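PDB 5U5G: 6-phosphogluconate dehydrogenase from Pseudomonas syringae, which probably reduces 2-oxopropylphosphonate with NADPH as hydride donor, a late step in fosfomycin biosynthesis. Local coordinates for residues Glu189-Gly194 / Val220-Ala225; Gln193-Gly198 / Lys202-Val207. One frame throughout, in Å; residues are numbered along the deposited sequence.

Contact 1 (Glu189-Gly194 / Val220-Ala225); sequences EVISQG and VALGYA
Ile-191 packs against Ala-221, Leu-222 and Ala-225 where helices 168-196 and 216-226 meet, a helix-helix contact in the helical C-terminal part of this 3-hydroxyisobutyrate dehydrogenase-like enzyme. The segment axes run 42° apart and approach to 10.7 Å, so a single branched side chain spans the gap. The interhelical contacts are apolar. With CG1 beside the backbone N (chi1 -65°) and an extended chi2 of 166°, the longer branch of Ile-191 reaches across. Its terminal CD1 sits over Ala-221 CB at 3.8 Å, and it also touches the CD2 branch of obliquely crossing Leu-222, again at 3.8 Å. CG2 meets Ala-225 CB loosely at 4.5 Å. Phe-283 of helix 282-287 and Leu-201 of helix 201-210 also touch Ile-191, and Ala-221 packs as well on Leu-184, Ala-187 and Ile-188, earlier on helix 168-196. Glu-189 and Gln-193, on the same helix as Ile-191, turn their polar groups to other partners. The carboxylate of Glu-189 bonds to Tyr-282 OH and, on the second subunit, to Ser-259 OG and Phe-258 N, while Gln-193 NE2 gives a weak bond to Glu-189 O (3.3 Å).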
loop_
_atom_site.group_PDB
_atom_site.type_symbol
_atom_site.label_atom_id
_atom_site.label_comp_id
_atom_site.label_asym_id
_atom_site.label_seq_id
_atom_site.Cartn_x
_atom_site.Cartn_y
_atom_site.Cartn_z
ATOM N N GLU A 189 11.442 4.915 4.132
ATOM C CA GLU A 189 12.707 4.957 3.406
ATOM C C GLU A 189 12.583 5.778 2.130
ATOM O O GLU A 189 13.481 6.552 1.790
ATOM C CB GLU A 189 13.183 3.542 3.091
ATOM C CG GLU A 189 13.740 2.830 4.306
ATOM C CD GLU A 189 14.366 1.498 3.956
ATOM O OE1 GLU A 189 14.750 1.314 2.780
ATOM O OE2 GLU A 189 14.486 0.643 4.852
ATOM N N VAL A 190 11.466 5.636 1.420
ATOM C CA VAL A 190 11.310 6.335 0.154
ATOM C C VAL A 190 11.127 7.834 0.381
ATOM O O VAL A 190 11.741 8.659 -0.307
ATOM C CB VAL A 190 10.148 5.698 -0.627
ATOM C CG1 VAL A 190 9.590 6.640 -1.661
ATOM C CG2 VAL A 190 10.649 4.402 -1.281
ATOM N N ILE A 191 10.311 8.211 1.368
ATOM C CA ILE A 191 10.155 9.623 1.710
ATOM C C ILE A 191 11.491 10.215 2.136
ATOM O O ILE A 191 11.853 11.325 1.726
ATOM C CB ILE A 191 9.087 9.802 2.807
ATOM C CG1 ILE A 191 7.711 9.384 2.284
ATOM C CG2 ILE A 191 9.074 11.248 3.291
ATOM C CD1 ILE A 191 6.683 9.200 3.367
ATOM N N SER A 192 12.253 9.475 2.948
ATOM C CA SER A 192 13.521 9.996 3.453
ATOM C C SER A 192 14.505 10.244 2.320
ATOM O O SER A 192 15.161 11.294 2.268
ATOM C CB SER A 192 14.122 9.033 4.476
ATOM O OG SER A 192 13.256 8.914 5.586
ATOM N N GLN A 193 14.637 9.271 1.417
ATOM C CA GLN A 193 15.503 9.443 0.257
ATOM C C GLN A 193 15.073 10.646 -0.568
ATOM O O GLN A 193 15.916 11.438 -1.005
ATOM C CB GLN A 193 15.491 8.170 -0.597
ATOM C CG GLN A 193 16.168 7.012 0.098
ATOM C CD GLN A 193 16.092 5.720 -0.687
ATOM O OE1 GLN A 193 16.694 5.594 -1.764
ATOM N NE2 GLN A 193 15.363 4.739 -0.146
ATOM N N GLY A 194 13.761 10.805 -0.775
ATOM C CA GLY A 194 13.270 11.945 -1.530
ATOM C C GLY A 194 13.694 13.271 -0.927
ATOM O O GLY A 194 14.117 14.182 -1.645
ATOM N N VAL A 220 -0.124 6.962 6.099
ATOM C CA VAL A 220 0.288 7.182 7.483
ATOM C C VAL A 220 1.637 7.891 7.525
ATOM O O VAL A 220 1.817 8.876 8.246
ATOM C CB VAL A 220 0.330 5.849 8.253
ATOM C CG1 VAL A 220 0.955 6.062 9.629
ATOM C CG2 VAL A 220 -1.073 5.276 8.385
ATOM N N ALA A 221 2.603 7.396 6.745
ATOM C CA ALA A 221 3.950 7.946 6.785
ATOM C C ALA A 221 3.977 9.380 6.266
ATOM O O ALA A 221 4.678 10.236 6.821
ATOM C CB ALA A 221 4.891 7.060 5.972
ATOM N N LEU A 222 3.209 9.654 5.205
ATOM C CA LEU A 222 3.104 11.014 4.674
ATOM C C LEU A 222 2.408 11.944 5.656
ATOM O O LEU A 222 2.840 13.085 5.849
ATOM C CB LEU A 222 2.339 11.013 3.358
ATOM C CG LEU A 222 3.023 10.389 2.150
ATOM C CD1 LEU A 222 1.950 10.141 1.099
ATOM C CD2 LEU A 222 4.083 11.329 1.644
ATOM N N GLY A 223 1.303 11.490 6.251
ATOM C CA GLY A 223 0.651 12.296 7.271
ATOM C C GLY A 223 1.592 12.647 8.406
ATOM O O GLY A 223 1.573 13.771 8.922
ATOM N N TYR A 224 2.445 11.691 8.794
ATOM C CA TYR A 224 3.429 11.926 9.846
ATOM C C TYR A 224 4.444 12.976 9.421
ATOM O O TYR A 224 4.799 13.868 10.206
ATOM C CB TYR A 224 4.143 10.621 10.201
ATOM C CG TYR A 224 5.031 10.692 11.443
ATOM C CD1 TYR A 224 4.482 10.596 12.722
ATOM C CD2 TYR A 224 6.413 10.810 11.334
ATOM C CE1 TYR A 224 5.296 10.645 13.879
ATOM C CE2 TYR A 224 7.234 10.845 12.468
ATOM C CZ TYR A 224 6.665 10.767 13.736
ATOM O OH TYR A 224 7.465 10.808 14.859
ATOM N N ALA A 225 4.951 12.867 8.191
ATOM C CA ALA A 225 5.952 13.822 7.734
ATOM C C ALA A 225 5.330 15.193 7.483
ATOM O O ALA A 225 5.923 16.219 7.832
ATOM C CB ALA A 225 6.650 13.293 6.477
#

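Contact 2 (Gln193-Gly198 / Lys202-Val207); sequences QGLSQG and KSMADV
Gly-194 and Met-204 lie closest along the backbones, 7.5 Å between their CA atoms, where helix 168-196 nears its end and helix 201-210 has just begun. Met-204 supplies most of the side-chain contact, 64 of the 113 Å² buried between the segments. It points at the other helix and lays its sulfur on the backbone of Gly-194: SD is 3.6 Å from the CA of Gly-194, whose bare backbone leaves that approach open. Past the sulfur the chain turns. A chi3 of -72° swings the methyl off the line of the extended CA-CB-CG-SD run and toward Leu-195, whose CD2 lies 3.6 Å from Met-204 CE. The two side chains cross at about a right angle, and the same methyl stands 3.8 Å from Leu-195 N. Leu-195 is at the exposed border of the contact, whereas Met-204 and Gly-194 are buried. Away from this interface, on helix 201-210, Lys-202 NZ and Asp-206 OD2 form a salt bridge of 3.1 Å one turn apart, using the syn lone pair of OD2. Beyond the contact, Ser-203 OG bonds to Asp-200 OD2 ahead of it in the chain, and Gln-193 NE2 reaches Ser-259 OG of the second subunit. Helix 168-196 ends where Gly-198 turns to a positive phi of 95°, and its N bonds to Leu-195 O at 3.1 Å. This is a Schellman motif, from which a short turn leads into the next helix; the methionine-glycine packing joins these two consecutive helices.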
loop_
_atom_site.group_PDB
_atom_site.type_symbol
_atom_site.label_atom_id
_atom_site.label_comp_id
_atom_site.label_asym_id
_atom_site.label_seq_id
_atom_site.Cartn_x
_atom_site.Cartn_y
_atom_site.Cartn_z
ATOM N N GLN A 193 14.637 9.271 1.417
ATOM C CA GLN A 193 15.503 9.443 0.257
ATOM C C GLN A 193 15.073 10.646 -0.568
ATOM O O GLN A 193 15.916 11.438 -1.005
ATOM C CB GLN A 193 15.491 8.170 -0.597
ATOM C CG GLN A 193 16.168 7.012 0.098
ATOM C CD GLN A 193 16.092 5.720 -0.687
ATOM O OE1 GLN A 193 16.694 5.594 -1.764
ATOM N NE2 GLN A 193 15.363 4.739 -0.146
ATOM N N GLY A 194 13.761 10.805 -0.775
ATOM C CA GLY A 194 13.270 11.945 -1.530
ATOM C C GLY A 194 13.694 13.271 -0.927
ATOM O O GLY A 194 14.117 14.182 -1.645
ATOM N N LEU A 195 13.585 13.398 0.403
ATOM C CA LEU A 195 14.035 14.610 1.093
ATOM C C LEU A 195 15.529 14.834 0.894
ATOM O O LEU A 195 15.965 15.955 0.612
ATOM C CB LEU A 195 13.696 14.522 2.587
ATOM C CG LEU A 195 12.193 14.553 2.860
ATOM C CD1 LEU A 195 11.830 14.357 4.350
ATOM C CD2 LEU A 195 11.618 15.859 2.343
ATOM N N SER A 196 16.331 13.771 1.041
ATOM C CA SER A 196 17.770 13.889 0.835
ATOM C C SER A 196 18.093 14.268 -0.597
ATOM O O SER A 196 19.106 14.933 -0.848
ATOM C CB SER A 196 18.474 12.579 1.190
ATOM O OG SER A 196 18.337 12.305 2.576
ATOM N N GLN A 197 17.243 13.860 -1.543
ATOM C CA GLN A 197 17.445 14.124 -2.960
ATOM C C GLN A 197 16.919 15.477 -3.401
ATOM O O GLN A 197 16.967 15.775 -4.599
ATOM C CB GLN A 197 16.778 13.035 -3.803
ATOM C CG GLN A 197 17.481 11.706 -3.743
ATOM C CD GLN A 197 16.747 10.619 -4.517
ATOM O OE1 GLN A 197 15.985 10.901 -5.449
ATOM N NE2 GLN A 197 16.979 9.373 -4.138
ATOM N N GLY A 198 16.423 16.298 -2.478
ATOM C CA GLY A 198 15.933 17.613 -2.822
ATOM C C GLY A 198 14.447 17.708 -3.076
ATOM O O GLY A 198 13.955 18.806 -3.333
ATOM N N LYS A 202 5.383 18.103 -0.563
ATOM C CA LYS A 202 4.111 18.249 -1.262
ATOM C C LYS A 202 4.096 17.449 -2.564
ATOM O O LYS A 202 3.100 16.791 -2.887
ATOM C CB LYS A 202 3.824 19.729 -1.519
ATOM C CG LYS A 202 2.872 19.995 -2.667
ATOM C CD LYS A 202 1.439 20.108 -2.212
ATOM C CE LYS A 202 0.690 21.088 -3.111
ATOM N NZ LYS A 202 0.664 20.609 -4.526
ATOM N N SER A 203 5.186 17.496 -3.327
ATOM C CA SER A 203 5.235 16.730 -4.568
ATOM C C SER A 203 5.270 15.232 -4.285
ATOM O O SER A 203 4.656 14.441 -5.009
ATOM C CB SER A 203 6.448 17.148 -5.392
ATOM O OG SER A 203 6.337 18.504 -5.775
ATOM N N MET A 204 6.005 14.825 -3.249
ATOM C CA MET A 204 6.030 13.415 -2.890
ATOM C C MET A 204 4.649 12.943 -2.472
ATOM O O MET A 204 4.198 11.866 -2.883
ATOM C CB MET A 204 7.055 13.178 -1.784
ATOM C CG MET A 204 8.462 13.020 -2.344
ATOM S SD MET A 204 9.701 12.499 -1.140
ATOM C CE MET A 204 9.886 14.002 -0.170
ATOM N N ALA A 205 3.939 13.763 -1.694
ATOM C CA ALA A 205 2.584 13.405 -1.293
ATOM C C ALA A 205 1.667 13.298 -2.502
ATOM O O ALA A 205 0.828 12.389 -2.576
ATOM C CB ALA A 205 2.040 14.432 -0.299
ATOM N N ASP A 206 1.802 14.230 -3.452
ATOM C CA ASP A 206 0.991 14.194 -4.667
ATOM C C ASP A 206 1.197 12.892 -5.423
ATOM O O ASP A 206 0.236 12.254 -5.863
ATOM C CB ASP A 206 1.339 15.384 -5.573
ATOM C CG ASP A 206 0.654 16.673 -5.145
ATOM O OD1 ASP A 206 -0.368 16.607 -4.426
ATOM O OD2 ASP A 206 1.139 17.755 -5.550
ATOM N N VAL A 207 2.455 12.487 -5.588
ATOM C CA VAL A 207 2.777 11.315 -6.400
ATOM C C VAL A 207 2.492 10.026 -5.633
ATOM O O VAL A 207 1.932 9.073 -6.186
ATOM C CB VAL A 207 4.247 11.397 -6.872
ATOM C CG1 VAL A 207 4.693 10.096 -7.551
ATOM C CG2 VAL A 207 4.438 12.598 -7.813
#

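Contacts 1 and 2 are neighbouring parts of one helical cluster, their centres 8 Å apart. Both start from helix 168-196 and share Gln-193 and Gly-194, but take on different partners: helix 216-226 in contact 1 and helix 201-210, next before it in the chain, in contact 2. They touch directly, Met-204 SD lying 3.8 Å from Ile-191 O and Leu-222 CD2 3.9 Å from Ala-205 CA. The second subunit packs on both. Neither contact forms the substrate site: the side chain of Ala-221 is about 12 Å from bound (2-oxopropyl)phosphonic acid. A triethylene glycol, probably from crystallisation, lies about 4 Å from the side chain of Ala-225 and about 6 Å from that of Leu-195.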